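Local atomic coordinates of alternansucrase (Leuconostoc mesenteroides, PDB entry 6HVG), a protein that belongs to glycoside hydrolase family 70, combining a calcium-binding TIM-barrel region with repeats of the choline-binding and cell-wall-binding type. Residues P1282-L1285 with D1289-T1292; N1322-Y1325 with Y1331-R1334. All blocks are in the same frame, centred on the assembly; numbering follows the deposited sequence.

Followed from the N terminus, the chain has already laid down its first set of repeats and the family 70 barrel when it reaches contact 1, where 1282-1285 turns back on 1289-1292 across three intervening residues. The loop closed there leads straight into strand 1291-1292, which pairs with strand 383-384 and so joins early and late parts of the chain. Contact 2 follows in series: 1322-1325, the second arm of a hairpin, meets 1331-1334 across five residues, within a putative cell wall binding repeat. The two closures neither nest nor cross. The centres of contact 1 and contact 2 lie about 22 Å apart. Contacts 1 and 2 do not touch, their nearest atoms being about 12 Å apart.

Contact 1 (P1282-L1285 with D1289-T1292); sequences PLQL and DAQT
The carboxylate oxygen OD1 of Asp-1289, a residue whose backbone O packs against Leu-1283, is held by a hydrogen bond with Ser-384 OG and a weak one with Ser-386 OG. These bonds tether the start of a short antiparallel pairing, strand 1291-1292 with 383-384, by which late and early parts of this family 70 chain are brought together; backbone bonds of Ala-1290 with Gln-385 and of Thr-1292 with Val-383 show the pairing. Facing it, residues 1282-1285 form a beta turn of helical conformation, closed by Leu-1285 N to Pro-1282 O at 3.2 Å. The turn and the residues leading into the strand meet by van der Waals packing, with 151 Å² buried and no hydrogen bond between the two segments. Leu-1283 CG stands beside its own backbone N (chi1 -65°), which brings CD1 to 3.7 Å from Asp-1289 O, while its CB lies 4.1 Å from Ala-1290 CB. Gln-1284 reaches the same methyl differently: its chain bends at chi2 (79°) and folds the terminal amide back toward Ala-1290. The methyl then sits over the flat face of that amide, almost on the normal through its carbon, rather than at its rim. Ala-1290 CB is accordingly equidistant, at 3.7 Å, from Gln-1284 CD and OE1, with NE2 of the same amide slightly farther at 4.1 Å.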
loop_
_atom_site.group_PDB
_atom_site.type_symbol
_atom_site.label_atom_id
_atom_site.label_comp_id
_atom_site.label_asym_id
_atom_site.label_seq_id
_atom_site.Cartn_x
_atom_site.Cartn_y
_atom_site.Cartn_z
ATOM N N PRO A 1282 -34.136 23.122 5.680
ATOM C CA PRO A 1282 -35.380 22.401 5.798
ATOM C C PRO A 1282 -36.447 23.355 6.288
ATOM O O PRO A 1282 -36.131 24.254 7.047
ATOM C CB PRO A 1282 -35.084 21.342 6.863
ATOM C CG PRO A 1282 -33.610 21.222 6.916
ATOM C CD PRO A 1282 -33.101 22.586 6.580
ATOM N N LEU A 1283 -37.689 23.174 5.857
ATOM C CA LEU A 1283 -38.744 24.130 6.196
ATOM C C LEU A 1283 -39.085 24.143 7.686
ATOM O O LEU A 1283 -39.520 25.162 8.182
ATOM C CB LEU A 1283 -39.992 23.875 5.346
ATOM C CG LEU A 1283 -39.868 24.104 3.824
ATOM C CD1 LEU A 1283 -41.086 23.540 3.124
ATOM C CD2 LEU A 1283 -39.702 25.547 3.465
ATOM N N GLN A 1284 -38.886 23.032 8.402
ATOM C CA GLN A 1284 -39.156 22.975 9.851
ATOM C C GLN A 1284 -38.341 24.042 10.564
ATOM O O GLN A 1284 -38.805 24.642 11.555
ATOM C CB GLN A 1284 -38.713 21.641 10.488
ATOM C CG GLN A 1284 -39.277 20.377 9.906
ATOM C CD GLN A 1284 -38.592 19.959 8.646
ATOM O OE1 GLN A 1284 -38.203 20.799 7.818
ATOM N NE2 GLN A 1284 -38.462 18.647 8.470
ATOM N N LEU A 1285 -37.103 24.220 10.108
ATOM C CA LEU A 1285 -36.167 25.093 10.772
ATOM C C LEU A 1285 -36.490 26.555 10.565
ATOM O O LEU A 1285 -36.064 27.367 11.383
ATOM C CB LEU A 1285 -34.735 24.802 10.331
ATOM C CG LEU A 1285 -34.062 23.565 10.949
ATOM C CD1 LEU A 1285 -34.152 23.537 12.461
ATOM C CD2 LEU A 1285 -34.694 22.324 10.420
ATOM N N ASP A 1289 -44.296 25.034 7.219
ATOM C CA ASP A 1289 -44.874 23.700 7.258
ATOM C C ASP A 1289 -44.253 22.779 6.229
ATOM O O ASP A 1289 -44.260 23.083 5.042
ATOM C CB ASP A 1289 -46.370 23.768 7.003
ATOM C CG ASP A 1289 -47.034 22.399 7.048
ATOM O OD1 ASP A 1289 -46.605 21.514 7.813
ATOM O OD2 ASP A 1289 -48.023 22.213 6.328
ATOM N N ALA A 1290 -43.672 21.687 6.712
ATOM C CA ALA A 1290 -42.991 20.726 5.882
ATOM C C ALA A 1290 -43.886 19.525 5.754
ATOM O O ALA A 1290 -44.198 18.902 6.745
ATOM C CB ALA A 1290 -41.660 20.331 6.525
ATOM N N GLN A 1291 -44.320 19.202 4.547
ATOM C CA GLN A 1291 -45.165 18.051 4.361
ATOM C C GLN A 1291 -44.328 16.965 3.769
ATOM O O GLN A 1291 -43.463 17.224 2.920
ATOM C CB GLN A 1291 -46.326 18.396 3.441
ATOM C CG GLN A 1291 -47.237 19.431 4.051
ATOM C CD GLN A 1291 -48.356 19.823 3.122
ATOM O OE1 GLN A 1291 -48.118 20.219 1.975
ATOM N NE2 GLN A 1291 -49.586 19.733 3.615
ATOM N N THR A 1292 -44.579 15.739 4.192
ATOM C CA THR A 1292 -43.734 14.652 3.747
ATOM C C THR A 1292 -44.537 13.413 3.451
ATOM O O THR A 1292 -45.428 13.060 4.203
ATOM C CB THR A 1292 -42.592 14.393 4.750
ATOM O OG1 THR A 1292 -41.737 13.355 4.277
ATOM C CG2 THR A 1292 -43.138 14.011 6.093
#

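Contact 2 (N1322-Y1325 with Y1331-R1334); sequences NWYY and YMVR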
loop_
_atom_site.group_PDB
_atom_site.type_symbol
_atom_site.label_atom_id
_atom_site.label_comp_id
_atom_site.label_asym_id
_atom_site.label_seq_id
_atom_site.Cartn_x
_atom_site.Cartn_y
_atom_site.Cartn_z
ATOM N N ASN A 1322 -38.147 -0.086 -1.033
ATOM C CA ASN A 1322 -38.380 0.054 -2.459
ATOM C C ASN A 1322 -37.853 1.366 -3.011
ATOM O O ASN A 1322 -37.883 2.380 -2.322
ATOM C CB ASN A 1322 -39.869 -0.075 -2.781
ATOM C CG ASN A 1322 -40.481 -1.353 -2.239
ATOM O OD1 ASN A 1322 -40.155 -2.447 -2.696
ATOM N ND2 ASN A 1322 -41.363 -1.222 -1.265
ATOM N N TRP A 1323 -37.378 1.336 -4.258
ATOM C CA TRP A 1323 -36.830 2.519 -4.906
ATOM C C TRP A 1323 -37.733 2.998 -6.008
ATOM O O TRP A 1323 -38.362 2.196 -6.706
ATOM C CB TRP A 1323 -35.438 2.230 -5.477
ATOM C CG TRP A 1323 -34.372 2.248 -4.442
ATOM C CD1 TRP A 1323 -33.983 1.201 -3.641
ATOM C CD2 TRP A 1323 -33.564 3.364 -4.064
ATOM N NE1 TRP A 1323 -32.971 1.598 -2.816
ATOM C CE2 TRP A 1323 -32.686 2.919 -3.054
ATOM C CE3 TRP A 1323 -33.469 4.691 -4.504
ATOM C CZ2 TRP A 1323 -31.758 3.761 -2.446
ATOM C CZ3 TRP A 1323 -32.516 5.526 -3.908
ATOM C CH2 TRP A 1323 -31.684 5.054 -2.888
ATOM N N TYR A 1324 -37.773 4.322 -6.172
ATOM C CA TYR A 1324 -38.584 4.989 -7.197
ATOM C C TYR A 1324 -37.781 6.076 -7.906
ATOM O O TYR A 1324 -36.834 6.624 -7.335
ATOM C CB TYR A 1324 -39.799 5.637 -6.531
ATOM C CG TYR A 1324 -40.589 4.679 -5.673
ATOM C CD1 TYR A 1324 -40.255 4.485 -4.347
ATOM C CD2 TYR A 1324 -41.646 3.962 -6.201
ATOM C CE1 TYR A 1324 -40.954 3.606 -3.561
ATOM C CE2 TYR A 1324 -42.362 3.085 -5.426
ATOM C CZ TYR A 1324 -42.015 2.908 -4.112
ATOM O OH TYR A 1324 -42.724 2.015 -3.349
ATOM N N TYR A 1325 -38.162 6.385 -9.142
ATOM C CA TYR A 1325 -37.614 7.544 -9.833
ATOM C C TYR A 1325 -38.724 8.567 -10.133
ATOM O O TYR A 1325 -39.769 8.226 -10.675
ATOM C CB TYR A 1325 -36.937 7.126 -11.137
ATOM C CG TYR A 1325 -36.445 8.306 -11.896
ATOM C CD1 TYR A 1325 -35.410 9.091 -11.400
ATOM C CD2 TYR A 1325 -37.029 8.688 -13.078
ATOM C CE1 TYR A 1325 -34.985 10.217 -12.074
ATOM C CE2 TYR A 1325 -36.600 9.811 -13.753
ATOM C CZ TYR A 1325 -35.593 10.568 -13.239
ATOM O OH TYR A 1325 -35.144 11.668 -13.920
ATOM N N TYR A 1331 -43.209 13.582 -11.020
ATOM C CA TYR A 1331 -44.084 12.418 -10.984
ATOM C C TYR A 1331 -43.300 11.120 -11.044
ATOM O O TYR A 1331 -42.410 10.971 -11.858
ATOM C CB TYR A 1331 -45.105 12.466 -12.144
ATOM C CG TYR A 1331 -46.231 13.452 -11.916
ATOM C CD1 TYR A 1331 -47.177 13.226 -10.936
ATOM C CD2 TYR A 1331 -46.329 14.629 -12.658
ATOM C CE1 TYR A 1331 -48.200 14.120 -10.716
ATOM C CE2 TYR A 1331 -47.346 15.536 -12.429
ATOM C CZ TYR A 1331 -48.270 15.273 -11.461
ATOM O OH TYR A 1331 -49.293 16.159 -11.225
ATOM N N MET A 1332 -43.649 10.195 -10.170
ATOM C CA MET A 1332 -43.103 8.853 -10.169
ATOM C C MET A 1332 -43.285 8.221 -11.533
ATOM O O MET A 1332 -44.333 8.371 -12.155
ATOM C CB MET A 1332 -43.842 8.028 -9.106
ATOM C CG MET A 1332 -43.456 6.583 -9.002
ATOM S SD MET A 1332 -44.492 5.673 -7.845
ATOM C CE MET A 1332 -43.988 6.425 -6.308
ATOM N N VAL A 1333 -42.267 7.516 -11.999
ATOM C CA VAL A 1333 -42.340 6.792 -13.269
ATOM C C VAL A 1333 -42.906 5.419 -12.990
ATOM O O VAL A 1333 -42.462 4.743 -12.054
ATOM C CB VAL A 1333 -40.939 6.653 -13.921
ATOM C CG1 VAL A 1333 -40.930 5.628 -15.044
ATOM C CG2 VAL A 1333 -40.452 8.022 -14.411
ATOM N N ARG A 1334 -43.873 5.006 -13.804
ATOM C CA ARG A 1334 -44.580 3.743 -13.610
ATOM C C ARG A 1334 -44.921 3.135 -14.955
ATOM O O ARG A 1334 -45.256 3.850 -15.876
ATOM C CB ARG A 1334 -45.890 4.002 -12.844
ATOM C CG ARG A 1334 -45.737 4.739 -11.509
ATOM C CD ARG A 1334 -47.066 4.927 -10.789
ATOM N NE ARG A 1334 -47.888 5.899 -11.494
ATOM C CZ ARG A 1334 -49.156 5.730 -11.840
ATOM N NH1 ARG A 1334 -49.822 4.624 -11.520
ATOM N NH2 ARG A 1334 -49.758 6.697 -12.509
HETATM O O HOH W 1 -40.643 4.879 -9.886
#
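The second arm of a beta hairpin, strand 1323-1326 paired with 1314-1317, is met here by the loop that follows it in a putative cell wall binding repeat. Val-1333 N donates to Tyr-1325 O at 2.9 Å (N-H...O angle 155°). Met-1332 CA adds a C-H...O contact to that same Tyr-1325 O at 3.4 Å. A water completes the backbone link, accepting from Tyr-1325 N at 3.0 Å and donating to Val-1333 O at 2.8 Å. Among the side chains, Met-1332 runs extended until its last torsion (chi3 -68°), where the bend lays CE against Tyr-1324 CD2. Its SD lies 4.7 Å from the Tyr-1324 ring centroid and 57° off the normal, an oblique Met-aromatic contact. Tyr-1325 is met instead at its ring edge, where Val-1333 CG2 comes within 3.7 Å of CD2, near the ring plane. Both ring hydroxyls are bonded outside the contact, Tyr-1324 OH to Asp-1318 and Tyr-1325 OH to Asp-1313. Such aromatic-rich hairpins, each followed by a loop, are the building units of choline-binding-type repeats.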